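Local coordinates for protein cellulase IBT99 (Metagenomes, PDB 6WBT) that probably hydrolyses 6-phospho-alpha-glucosides, as a family 4 glycosyl hydrolase that binds NAD, a manganese ion and glucose 6-phosphate, at residues Lys48-Ile52 and Ile298-Ala302; Ile100-Cys106 and Lys426-Met431; Gln388-Cys392 and Thr413-Thr417. All blocks are in the same frame, centred on the assembly; numbering follows the deposited sequence.

The three contacts divide into one at the NAD-binding end and a touching pair farther off. The centre of interaction 1 lies about 34 Å from that of interaction 2 and about 39 Å from that of interaction 3, on the opposite side of the chain's centre from the latter. Interactions 2 and 3 have centres about 16 Å apart and touch, C106 CB to T417 CG2 at 4.0 Å; helices 405-414 and 421-434, consecutive in the chain, serve one contact each. Along the sequence, the segments of interactions 1 and 2 alternate, while interaction 3 is nested inside interaction 2. Interactions 1 and 2 thus tie the N-terminal NAD-binding region to later helices, and interaction 3 reaches a subunit interface.

Interaction 1 (Lys48-Ile52 and Ile298-Ala302); sequences KVALI and IFKAA
I298 meets I52 where helix 296-306 crosses helix 43-60, their local axes 8.7 Å apart at closest and inclined at 74°. With CG1 of I298 anti to its own N (chi1 -163°), the branch comes against the CD1 tip of I52 at 3.6 Å, and the two aliphatic chains pass at a slant. The other branch, CG2, lies over the rim of one face of the F299 ring. F299 itself swings its ring in against K48 and V49. V49 CG2 arrives at the ring edge, 4.0 Å from F299 CE1, a fit that suits a short branched residue. The extended K48 chain carries NZ above the face not touched by I298, but at 5.7 Å from the ring centroid this cation-pi attraction is weak at most. A301 adds its methyl to the I52 pocket, CB to CD1 at 4.1 Å. A302 then occupies the point of nearest backbones, its CA 5.5 Å from that of K48. Its CB sits 3.5 Å from K48 O, so a small residue suits the spot, and the CD1 methyl of L51 flanks it. P18 of helix 17-25 and F316 each touch both I52 and I298, closing the apolar cluster. Helix 43-60 is the connection of a beta-alpha-beta crossover between parallel strands 33-39 and 66-69, typical of a Rossmann fold; a helix of the C-terminal region covers it here, with the F299 side chain about 6 Å from NAD.

Interaction 2 (Ile100-Cys106 and Lys426-Met431); sequences ICLKHGC and KLLDDM
H104 keeps its ring carbon CG anti to the carbonyl carbon (chi1 -68°), and D430, with chi1 at -90°, turns its carboxylate toward H104, so that the imidazole and the acid meet between the helices. The result is a His-carboxylate hydrogen bond within the Schellman motif that ends helix 90-103. H104 NE2 donates to D430 OD2 at 2.5 Å with an N-H...O angle of 148°, a very short bond from whose length no strength can be read at this resolution. The oxygen comes in at the ring edge, and the carboxylate plane is tilted from that of the ring. K103 NZ, of opposite charge to the carboxylate, stays 4.2 Å from D430 OD2, beyond a salt bridge. The Schellman pair is C106 N to C101 O and G105 N to L102 O, and G105 takes a positive phi, easy for a residue without a side chain. H104 N is a further donor to C101 O, reaching it from the face of its plane opposite to C106 N. Next to the polar pair the contact is apolar. L427 runs antiparallel to H104, its CD2 3.6 Å from the ring's CD2, and its CD1 reaches C106 SG at 3.7 Å; the two methyls of a leucine can meet both partners. K426 lays CB beside H104 CE1, and its bent chain brings CE to the ring edge near ND1. I100 places CG2 against D430 CB, at 3.7 Å. A114 and T118 of helix 114-136 back this layer, and helix 90-103 also carries R94 of the glucose 6-phosphate pocket. Selenomethionine M431 bends at its second torsion and runs alongside I100, which brings its terminal CE to C101 SG at 3.6 Å.

Interaction 3 (Gln388-Cys392 and Thr413-Thr417); sequences QQDAC and TMNRT
Where the chain leaves helix 405-414 it makes an Asx turn, with N415 OD1 accepting from T417 N, and Q388 of helix 380-402 reaches across to secure the same bend. Its chain is fully extended, CG anti to the backbone N (chi1 179°), which carries the amide to the far backbone. There Q388 NE2 gives a nearly straight hydrogen bond to M414 O, in the plane of its own amide and almost in line with the carbonyl. On the other side of the amide, OE1 accepts from R416 NH1 at 2.9 Å, with a bent N-H...O angle of 137°; the amide and guanidinium planes stand 68° apart. A glutamine suits the place because one flat group offers both a donor and an acceptor. R416 also gives NH2 to T413 O of the second subunit, so the bend lies at the interface. With a leucine at Q388 the amide is gone, which would probably leave M414 O without this buried mate and the guanidinium to the other subunit's carbonyl alone among the bonds described. Beside it, selenomethionine M414 packs CG on C392 CB at 3.6 Å, and C392 SG lies near N415 ND2. M117 of helix 114-136 packs against C392 and N415, while Y202 of strand 202-210 touches Q389 and R416.

Interaction 1 (Lys48-Ile52 and Ile298-Ala302)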
ATOM      1  N   LYS A  48      45.753   8.713  24.818  1.00 49.16           N
ATOM      2  CA  LYS A  48      46.434   7.428  24.944  1.00 48.23           C
ATOM      3  C   LYS A  48      46.299   6.610  23.667  1.00 47.42           C
ATOM      4  O   LYS A  48      47.265   5.977  23.223  1.00 47.44           O
ATOM      5  CB  LYS A  48      45.877   6.655  26.139  1.00 47.14           C
ATOM      6  CG  LYS A  48      46.017   7.380  27.467  1.00 48.25           C
ATOM      7  CD  LYS A  48      45.326   6.616  28.583  1.00 49.55           C
ATOM      8  CE  LYS A  48      45.369   7.391  29.889  1.00 51.27           C
ATOM      9  NZ  LYS A  48      44.608   6.700  30.966  1.00 52.19           N
ATOM     10  N   VAL A  49      45.109   6.608  23.062  1.00 47.15           N
ATOM     11  CA  VAL A  49      44.924   5.908  21.795  1.00 44.91           C
ATOM     12  C   VAL A  49      45.693   6.608  20.682  1.00 45.24           C
ATOM     13  O   VAL A  49      46.198   5.954  19.761  1.00 45.12           O
ATOM     14  CB  VAL A  49      43.425   5.790  21.464  1.00 40.54           C
ATOM     15  CG1 VAL A  49      43.218   4.975  20.196  1.00 37.70           C
ATOM     16  CG2 VAL A  49      42.672   5.166  22.629  1.00 40.10           C
ATOM     17  N   ALA A  50      45.804   7.938  20.748  1.00 45.89           N
ATOM     18  CA  ALA A  50      46.567   8.669  19.742  1.00 48.17           C
ATOM     19  C   ALA A  50      48.034   8.262  19.746  1.00 50.61           C
ATOM     20  O   ALA A  50      48.702   8.341  18.709  1.00 41.97           O
ATOM     21  CB  ALA A  50      46.434  10.175  19.968  1.00 41.33           C
ATOM     22  N   LEU A  51      48.552   7.829  20.898  1.00 52.88           N
ATOM     23  CA  LEU A  51      49.920   7.324  20.953  1.00 55.46           C
ATOM     24  C   LEU A  51      50.087   6.098  20.066  1.00 53.69           C
ATOM     25  O   LEU A  51      51.117   5.936  19.400  1.00 55.94           O
ATOM     26  CB  LEU A  51      50.300   6.995  22.396  1.00 57.71           C
ATOM     27  CG  LEU A  51      50.302   8.159  23.386  1.00 60.38           C
ATOM     28  CD1 LEU A  51      50.277   7.640  24.813  1.00 61.36           C
ATOM     29  CD2 LEU A  51      51.511   9.053  23.160  1.00 63.06           C
ATOM     30  N   ILE A  52      49.081   5.222  20.043  1.00 51.16           N
ATOM     31  CA  ILE A  52      49.144   4.043  19.186  1.00 51.11           C
ATOM     32  C   ILE A  52      48.930   4.431  17.731  1.00 51.24           C
ATOM     33  O   ILE A  52      49.571   3.881  16.827  1.00 51.44           O
ATOM     34  CB  ILE A  52      48.117   2.995  19.647  1.00 50.57           C
ATOM     35  CG1 ILE A  52      48.171   2.834  21.165  1.00 50.03           C
ATOM     36  CG2 ILE A  52      48.375   1.660  18.966  1.00 50.80           C
ATOM     37  CD1 ILE A  52      47.134   1.888  21.700  1.00 47.83           C
ATOM     38  N   ILE A 298      44.680  -2.312  24.945  1.00 61.59           N
ATOM     39  CA  ILE A 298      44.899  -1.135  24.113  1.00 61.80           C
ATOM     40  C   ILE A 298      45.419   0.007  24.977  1.00 62.57           C
ATOM     41  O   ILE A 298      46.101   0.913  24.485  1.00 63.22           O
ATOM     42  CB  ILE A 298      43.623  -0.735  23.349  1.00 61.61           C
ATOM     43  CG1 ILE A 298      43.974   0.211  22.199  1.00 60.77           C
ATOM     44  CG2 ILE A 298      42.606  -0.088  24.279  1.00 63.00           C
ATOM     45  CD1 ILE A 298      42.987   0.187  21.063  1.00 60.06           C
ATOM     46  N   PHE A 299      45.111  -0.027  26.273  1.00 62.00           N
ATOM     47  CA  PHE A 299      45.708   0.917  27.207  1.00 61.57           C
ATOM     48  C   PHE A 299      47.022   0.408  27.780  1.00 61.01           C
ATOM     49  O   PHE A 299      47.812   1.208  28.295  1.00 61.24           O
ATOM     50  CB  PHE A 299      44.728   1.236  28.340  1.00 62.53           C
ATOM     51  CG  PHE A 299      43.536   2.037  27.895  1.00 64.69           C
ATOM     52  CD1 PHE A 299      43.604   2.828  26.760  1.00 65.17           C
ATOM     53  CD2 PHE A 299      42.349   1.997  28.608  1.00 66.90           C
ATOM     54  CE1 PHE A 299      42.513   3.566  26.344  1.00 65.54           C
ATOM     55  CE2 PHE A 299      41.253   2.733  28.197  1.00 67.09           C
ATOM     56  CZ  PHE A 299      41.336   3.519  27.063  1.00 65.94           C
ATOM     57  N   LYS A 300      47.265  -0.901  27.701  1.00 60.27           N
ATOM     58  CA  LYS A 300      48.587  -1.437  28.007  1.00 59.63           C
ATOM     59  C   LYS A 300      49.597  -1.029  26.942  1.00 55.77           C
ATOM     60  O   LYS A 300      50.731  -0.656  27.262  1.00 52.52           O
ATOM     61  CB  LYS A 300      48.507  -2.960  28.138  1.00 63.14           C
ATOM     62  CG  LYS A 300      49.842  -3.701  28.097  1.00 67.48           C
ATOM     63  CD  LYS A 300      50.171  -4.200  26.691  1.00 70.48           C
ATOM     64  CE  LYS A 300      48.962  -4.829  26.023  1.00 71.24           C
ATOM     65  NZ  LYS A 300      49.186  -5.030  24.564  1.00 70.56           N
ATOM     66  N   ALA A 301      49.200  -1.100  25.668  1.00 55.05           N
ATOM     67  CA  ALA A 301      50.098  -0.705  24.588  1.00 54.79           C
ATOM     68  C   ALA A 301      50.409   0.784  24.632  1.00 55.58           C
ATOM     69  O   ALA A 301      51.486   1.204  24.193  1.00 56.56           O
ATOM     70  CB  ALA A 301      49.493  -1.085  23.236  1.00 53.84           C
ATOM     71  N   ALA A 302      49.485   1.596  25.153  1.00 55.50           N
ATOM     72  CA  ALA A 302      49.767   3.018  25.317  1.00 53.39           C
ATOM     73  C   ALA A 302      50.858   3.243  26.356  1.00 51.57           C
ATOM     74  O   ALA A 302      51.763   4.060  26.147  1.00 51.89           O
ATOM     75  CB  ALA A 302      48.490   3.765  25.706  1.00 53.40           C
TER

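Interaction 2 (Ile100-Cys106 and Lys426-Met431)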
ATOM      1  N   ILE A 100      21.869  -4.871  34.696  1.00 63.30           N
ATOM      2  CA  ILE A 100      20.487  -4.578  35.060  1.00 62.79           C
ATOM      3  C   ILE A 100      19.537  -5.566  34.393  1.00 63.98           C
ATOM      4  O   ILE A 100      18.547  -6.000  34.994  1.00 65.83           O
ATOM      5  CB  ILE A 100      20.141  -3.119  34.703  1.00 59.63           C
ATOM      6  CG1 ILE A 100      20.820  -2.159  35.683  1.00 58.72           C
ATOM      7  CG2 ILE A 100      18.635  -2.898  34.699  1.00 60.01           C
ATOM      8  CD1 ILE A 100      20.500  -0.704  35.432  1.00 56.56           C
ATOM      9  N   CYS A 101      19.832  -5.952  33.149  1.00 62.29           N
ATOM     10  CA  CYS A 101      18.985  -6.914  32.451  1.00 62.07           C
ATOM     11  C   CYS A 101      19.056  -8.288  33.107  1.00 62.75           C
ATOM     12  O   CYS A 101      18.023  -8.918  33.363  1.00 62.57           O
ATOM     13  CB  CYS A 101      19.390  -6.997  30.980  1.00 60.78           C
ATOM     14  SG  CYS A 101      19.141  -5.471  30.046  1.00 61.45           S
ATOM     15  N   LEU A 102      20.270  -8.772  33.384  1.00 63.10           N
ATOM     16  CA  LEU A 102      20.418 -10.079  34.018  1.00 65.61           C
ATOM     17  C   LEU A 102      19.845 -10.088  35.428  1.00 69.91           C
ATOM     18  O   LEU A 102      19.435 -11.145  35.923  1.00 72.00           O
ATOM     19  CB  LEU A 102      21.890 -10.492  34.038  1.00 64.33           C
ATOM     20  CG  LEU A 102      22.564 -10.645  32.672  1.00 61.83           C
ATOM     21  CD1 LEU A 102      24.012 -11.081  32.834  1.00 61.94           C
ATOM     22  CD2 LEU A 102      21.799 -11.625  31.798  1.00 60.58           C
ATOM     23  N   LYS A 103      19.807  -8.928  36.088  1.00 70.57           N
ATOM     24  CA  LYS A 103      19.155  -8.828  37.387  1.00 71.90           C
ATOM     25  C   LYS A 103      17.655  -9.079  37.293  1.00 71.41           C
ATOM     26  O   LYS A 103      17.045  -9.502  38.281  1.00 72.74           O
ATOM     27  CB  LYS A 103      19.431  -7.453  38.001  1.00 72.25           C
ATOM     28  CG  LYS A 103      18.932  -7.274  39.426  1.00 75.55           C
ATOM     29  CD  LYS A 103      17.755  -6.313  39.483  1.00 77.08           C
ATOM     30  CE  LYS A 103      17.289  -6.097  40.913  1.00 80.12           C
ATOM     31  NZ  LYS A 103      16.167  -5.121  40.989  1.00 80.04           N
ATOM     32  N   HIS A 104      17.053  -8.840  36.129  1.00 70.15           N
ATOM     33  CA  HIS A 104      15.637  -9.102  35.906  1.00 71.66           C
ATOM     34  C   HIS A 104      15.399 -10.351  35.067  1.00 74.91           C
ATOM     35  O   HIS A 104      14.276 -10.566  34.599  1.00 76.70           O
ATOM     36  CB  HIS A 104      14.972  -7.892  35.246  1.00 69.21           C
ATOM     37  CG  HIS A 104      14.894  -6.690  36.131  1.00 69.77           C
ATOM     38  ND1 HIS A 104      13.832  -6.457  36.978  1.00 71.41           N
ATOM     39  CD2 HIS A 104      15.747  -5.652  36.304  1.00 69.15           C
ATOM     40  CE1 HIS A 104      14.032  -5.329  37.635  1.00 71.58           C
ATOM     41  NE2 HIS A 104      15.187  -4.821  37.244  1.00 70.33           N
ATOM     42  N   GLY A 105      16.423 -11.174  34.863  1.00 76.69           N
ATOM     43  CA  GLY A 105      16.261 -12.401  34.103  1.00 78.63           C
ATOM     44  C   GLY A 105      16.014 -12.204  32.623  1.00 78.45           C
ATOM     45  O   GLY A 105      15.259 -12.975  32.018  1.00 79.21           O
ATOM     46  N   CYS A 106      16.635 -11.192  32.022  1.00 78.30           N
ATOM     47  CA  CYS A 106      16.482 -10.915  30.602  1.00 76.88           C
ATOM     48  C   CYS A 106      17.853 -10.872  29.941  1.00 75.17           C
ATOM     49  O   CYS A 106      18.882 -10.721  30.604  1.00 75.05           O
ATOM     50  CB  CYS A 106      15.736  -9.595  30.361  1.00 76.09           C
ATOM     51  SG  CYS A 106      14.047  -9.570  31.006  1.00 78.22           S
ATOM     52  N   LYS A 426       9.686  -2.523  35.321  1.00 61.78           N
ATOM     53  CA  LYS A 426      10.774  -2.619  36.289  1.00 63.39           C
ATOM     54  C   LYS A 426      12.131  -2.446  35.622  1.00 63.43           C
ATOM     55  O   LYS A 426      13.057  -1.898  36.231  1.00 63.61           O
ATOM     56  CB  LYS A 426      10.700  -3.958  37.025  1.00 64.61           C
ATOM     57  CG  LYS A 426       9.531  -4.061  37.992  1.00 67.19           C
ATOM     58  CD  LYS A 426       9.114  -5.506  38.219  1.00 69.52           C
ATOM     59  CE  LYS A 426      10.260  -6.348  38.752  1.00 71.41           C
ATOM     60  NZ  LYS A 426       9.841  -7.762  38.955  1.00 72.43           N
ATOM     61  N   LEU A 427      12.270  -2.902  34.376  1.00 62.38           N
ATOM     62  CA  LEU A 427      13.509  -2.684  33.640  1.00 61.08           C
ATOM     63  C   LEU A 427      13.625  -1.243  33.160  1.00 57.85           C
ATOM     64  O   LEU A 427      14.713  -0.658  33.208  1.00 56.24           O
ATOM     65  CB  LEU A 427      13.597  -3.650  32.459  1.00 62.91           C
ATOM     66  CG  LEU A 427      14.402  -4.928  32.704  1.00 66.98           C
ATOM     67  CD1 LEU A 427      14.163  -5.934  31.594  1.00 68.17           C
ATOM     68  CD2 LEU A 427      15.883  -4.603  32.820  1.00 67.25           C
ATOM     69  N   LEU A 428      12.518  -0.654  32.700  1.00 57.04           N
ATOM     70  CA  LEU A 428      12.556   0.724  32.221  1.00 56.23           C
ATOM     71  C   LEU A 428      12.930   1.685  33.342  1.00 57.27           C
ATOM     72  O   LEU A 428      13.834   2.515  33.187  1.00 58.03           O
ATOM     73  CB  LEU A 428      11.208   1.108  31.611  1.00 56.15           C
ATOM     74  CG  LEU A 428      11.075   2.550  31.117  1.00 56.79           C
ATOM     75  CD1 LEU A 428      12.087   2.840  30.019  1.00 56.52           C
ATOM     76  CD2 LEU A 428       9.661   2.824  30.632  1.00 55.60           C
ATOM     77  N   ASP A 429      12.245   1.584  34.484  1.00 57.58           N
ATOM     78  CA  ASP A 429      12.548   2.460  35.611  1.00 57.96           C
ATOM     79  C   ASP A 429      13.973   2.260  36.110  1.00 60.07           C
ATOM     80  O   ASP A 429      14.597   3.210  36.597  1.00 60.06           O
ATOM     81  CB  ASP A 429      11.549   2.228  36.744  1.00 57.17           C
ATOM     82  CG  ASP A 429      10.148   2.688  36.389  1.00 55.23           C
ATOM     83  OD1 ASP A 429      10.017   3.603  35.551  1.00 54.15           O
ATOM     84  OD2 ASP A 429       9.178   2.135  36.950  1.00 56.10           O
ATOM     85  N   ASP A 430      14.503   1.040  36.002  1.00 61.74           N
ATOM     86  CA  ASP A 430      15.901   0.812  36.350  1.00 63.00           C
ATOM     87  C   ASP A 430      16.840   1.520  35.382  1.00 60.92           C
ATOM     88  O   ASP A 430      17.933   1.942  35.778  1.00 61.12           O
ATOM     89  CB  ASP A 430      16.202  -0.686  36.380  1.00 64.10           C
ATOM     90  CG  ASP A 430      15.978  -1.298  37.748  1.00 67.46           C
ATOM     91  OD1 ASP A 430      16.351  -0.660  38.754  1.00 69.50           O
ATOM     92  OD2 ASP A 430      15.429  -2.417  37.818  1.00 68.59           O
HETATM   93  N   MSE A 431      16.438   1.662  34.124  1.00 58.94           N
HETATM   94  CA  MSE A 431      17.262   2.338  33.130  1.00 57.07           C
HETATM   95  C   MSE A 431      17.133   3.853  33.244  1.00 59.33           C
HETATM   96  O   MSE A 431      18.037   4.589  32.850  1.00 59.99           O
HETATM   97  CB  MSE A 431      16.884   1.882  31.720  1.00 52.79           C
HETATM   98  CG  MSE A 431      17.091   0.398  31.473  1.00 50.60           C
HETATM   99 SE   MSE A 431      18.924  -0.181  31.798  0.70 49.09          SE
HETATM  100  CE  MSE A 431      18.802  -1.989  31.080  1.00 45.39           C
TER

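Interaction 3 (Gln388-Cys392 and Thr413-Thr417)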
ATOM      1  N   GLN A 388       7.342  -6.471  14.499  1.00 40.35           N
ATOM      2  CA  GLN A 388       7.394  -6.296  15.946  1.00 40.35           C
ATOM      3  C   GLN A 388       8.582  -5.431  16.351  1.00 40.59           C
ATOM      4  O   GLN A 388       8.440  -4.499  17.152  1.00 40.14           O
ATOM      5  CB  GLN A 388       7.456  -7.657  16.638  1.00 41.23           C
ATOM      6  CG  GLN A 388       7.535  -7.573  18.154  1.00 41.74           C
ATOM      7  CD  GLN A 388       7.556  -8.936  18.814  1.00 43.34           C
ATOM      8  OE1 GLN A 388       7.538  -9.965  18.139  1.00 41.19           O
ATOM      9  NE2 GLN A 388       7.595  -8.950  20.140  1.00 45.47           N
ATOM     10  N   GLN A 389       9.765  -5.725  15.805  1.00 41.11           N
ATOM     11  CA  GLN A 389      10.953  -4.953  16.156  1.00 43.51           C
ATOM     12  C   GLN A 389      10.876  -3.534  15.610  1.00 45.30           C
ATOM     13  O   GLN A 389      11.290  -2.583  16.284  1.00 46.29           O
ATOM     14  CB  GLN A 389      12.207  -5.659  15.641  1.00 44.40           C
ATOM     15  CG  GLN A 389      13.012  -6.358  16.724  1.00 46.47           C
ATOM     16  CD  GLN A 389      13.744  -5.387  17.628  1.00 47.13           C
ATOM     17  OE1 GLN A 389      13.289  -5.084  18.730  1.00 50.01           O
ATOM     18  NE2 GLN A 389      14.887  -4.896  17.166  1.00 46.85           N
ATOM     19  N   ASP A 390      10.355  -3.368  14.392  1.00 44.98           N
ATOM     20  CA  ASP A 390      10.239  -2.030  13.819  1.00 43.73           C
ATOM     21  C   ASP A 390       9.290  -1.165  14.639  1.00 41.79           C
ATOM     22  O   ASP A 390       9.527   0.035  14.817  1.00 39.78           O
ATOM     23  CB  ASP A 390       9.772  -2.115  12.367  1.00 44.92           C
ATOM     24  CG  ASP A 390       9.978  -0.817  11.613  1.00 47.21           C
ATOM     25  OD1 ASP A 390      11.147  -0.459  11.360  1.00 48.55           O
ATOM     26  OD2 ASP A 390       8.974  -0.157  11.273  1.00 47.73           O
ATOM     27  N   ALA A 391       8.207  -1.759  15.146  1.00 42.50           N
ATOM     28  CA  ALA A 391       7.336  -1.034  16.064  1.00 42.82           C
ATOM     29  C   ALA A 391       8.047  -0.759  17.382  1.00 45.43           C
ATOM     30  O   ALA A 391       7.911   0.329  17.953  1.00 46.20           O
ATOM     31  CB  ALA A 391       6.048  -1.820  16.299  1.00 40.87           C
ATOM     32  N   CYS A 392       8.816  -1.734  17.875  1.00 47.06           N
ATOM     33  CA  CYS A 392       9.580  -1.536  19.102  1.00 47.34           C
ATOM     34  C   CYS A 392      10.592  -0.408  18.943  1.00 47.63           C
ATOM     35  O   CYS A 392      10.644   0.517  19.762  1.00 48.63           O
ATOM     36  CB  CYS A 392      10.282  -2.838  19.492  1.00 47.35           C
ATOM     37  SG  CYS A 392      11.554  -2.652  20.754  1.00 48.15           S
ATOM     38  N   THR A 413       7.828  -3.198  26.294  1.00 45.36           N
ATOM     39  CA  THR A 413       6.829  -4.261  26.264  1.00 45.51           C
ATOM     40  C   THR A 413       6.833  -4.996  24.928  1.00 44.54           C
ATOM     41  O   THR A 413       6.609  -6.212  24.886  1.00 45.51           O
ATOM     42  CB  THR A 413       5.440  -3.680  26.549  1.00 45.42           C
ATOM     43  OG1 THR A 413       5.435  -3.058  27.842  1.00 45.36           O
ATOM     44  CG2 THR A 413       4.377  -4.769  26.513  1.00 43.78           C
HETATM   45  N   MSE A 414       7.105  -4.286  23.838  1.00 43.33           N
HETATM   46  CA  MSE A 414       7.059  -4.861  22.498  1.00 41.99           C
HETATM   47  C   MSE A 414       8.192  -5.854  22.233  1.00 43.53           C
HETATM   48  O   MSE A 414       8.024  -6.808  21.471  1.00 44.23           O
HETATM   49  CB  MSE A 414       7.104  -3.743  21.451  1.00 40.95           C
HETATM   50  CG  MSE A 414       6.976  -4.217  20.014  1.00 40.97           C
HETATM   51 SE   MSE A 414       5.190  -4.860  19.587  0.65 39.27          SE
HETATM   52  CE  MSE A 414       4.213  -3.200  19.879  1.00 40.86           C
ATOM     53  N   ASN A 415       9.339  -5.627  22.869  1.00 43.52           N
ATOM     54  CA  ASN A 415      10.530  -6.413  22.574  1.00 44.58           C
ATOM     55  C   ASN A 415      10.326  -7.878  22.942  1.00 45.56           C
ATOM     56  O   ASN A 415       9.656  -8.204  23.927  1.00 46.46           O
ATOM     57  CB  ASN A 415      11.736  -5.845  23.323  1.00 45.55           C
ATOM     58  CG  ASN A 415      13.055  -6.336  22.760  1.00 46.32           C
ATOM     59  OD1 ASN A 415      13.520  -7.424  23.095  1.00 47.13           O
ATOM     60  ND2 ASN A 415      13.666  -5.530  21.899  1.00 46.20           N
ATOM     61  N   ARG A 416      10.915  -8.768  22.136  1.00 44.98           N
ATOM     62  CA  ARG A 416      10.753 -10.201  22.364  1.00 47.16           C
ATOM     63  C   ARG A 416      11.527 -10.671  23.589  1.00 51.06           C
ATOM     64  O   ARG A 416      11.128 -11.650  24.231  1.00 52.72           O
ATOM     65  CB  ARG A 416      11.199 -10.986  21.129  1.00 46.33           C
ATOM     66  CG  ARG A 416      10.438 -10.642  19.859  1.00 46.46           C
ATOM     67  CD  ARG A 416      10.820 -11.569  18.717  1.00 44.50           C
ATOM     68  NE  ARG A 416      10.458 -12.956  18.996  1.00 43.93           N
ATOM     69  CZ  ARG A 416       9.276 -13.492  18.707  1.00 44.42           C
ATOM     70  NH1 ARG A 416       8.336 -12.756  18.129  1.00 41.16           N
ATOM     71  NH2 ARG A 416       9.034 -14.763  18.997  1.00 46.95           N
ATOM     72  N   THR A 417      12.631 -10.000  23.923  1.00 53.61           N
ATOM     73  CA  THR A 417      13.413 -10.395  25.092  1.00 55.95           C
ATOM     74  C   THR A 417      12.618 -10.205  26.378  1.00 55.76           C
ATOM     75  O   THR A 417      12.701 -11.031  27.295  1.00 58.41           O
ATOM     76  CB  THR A 417      14.718  -9.598  25.142  1.00 55.90           C
ATOM     77  OG1 THR A 417      15.516  -9.909  23.993  1.00 55.25           O
ATOM     78  CG2 THR A 417      15.506  -9.926  26.403  1.00 57.46           C
TER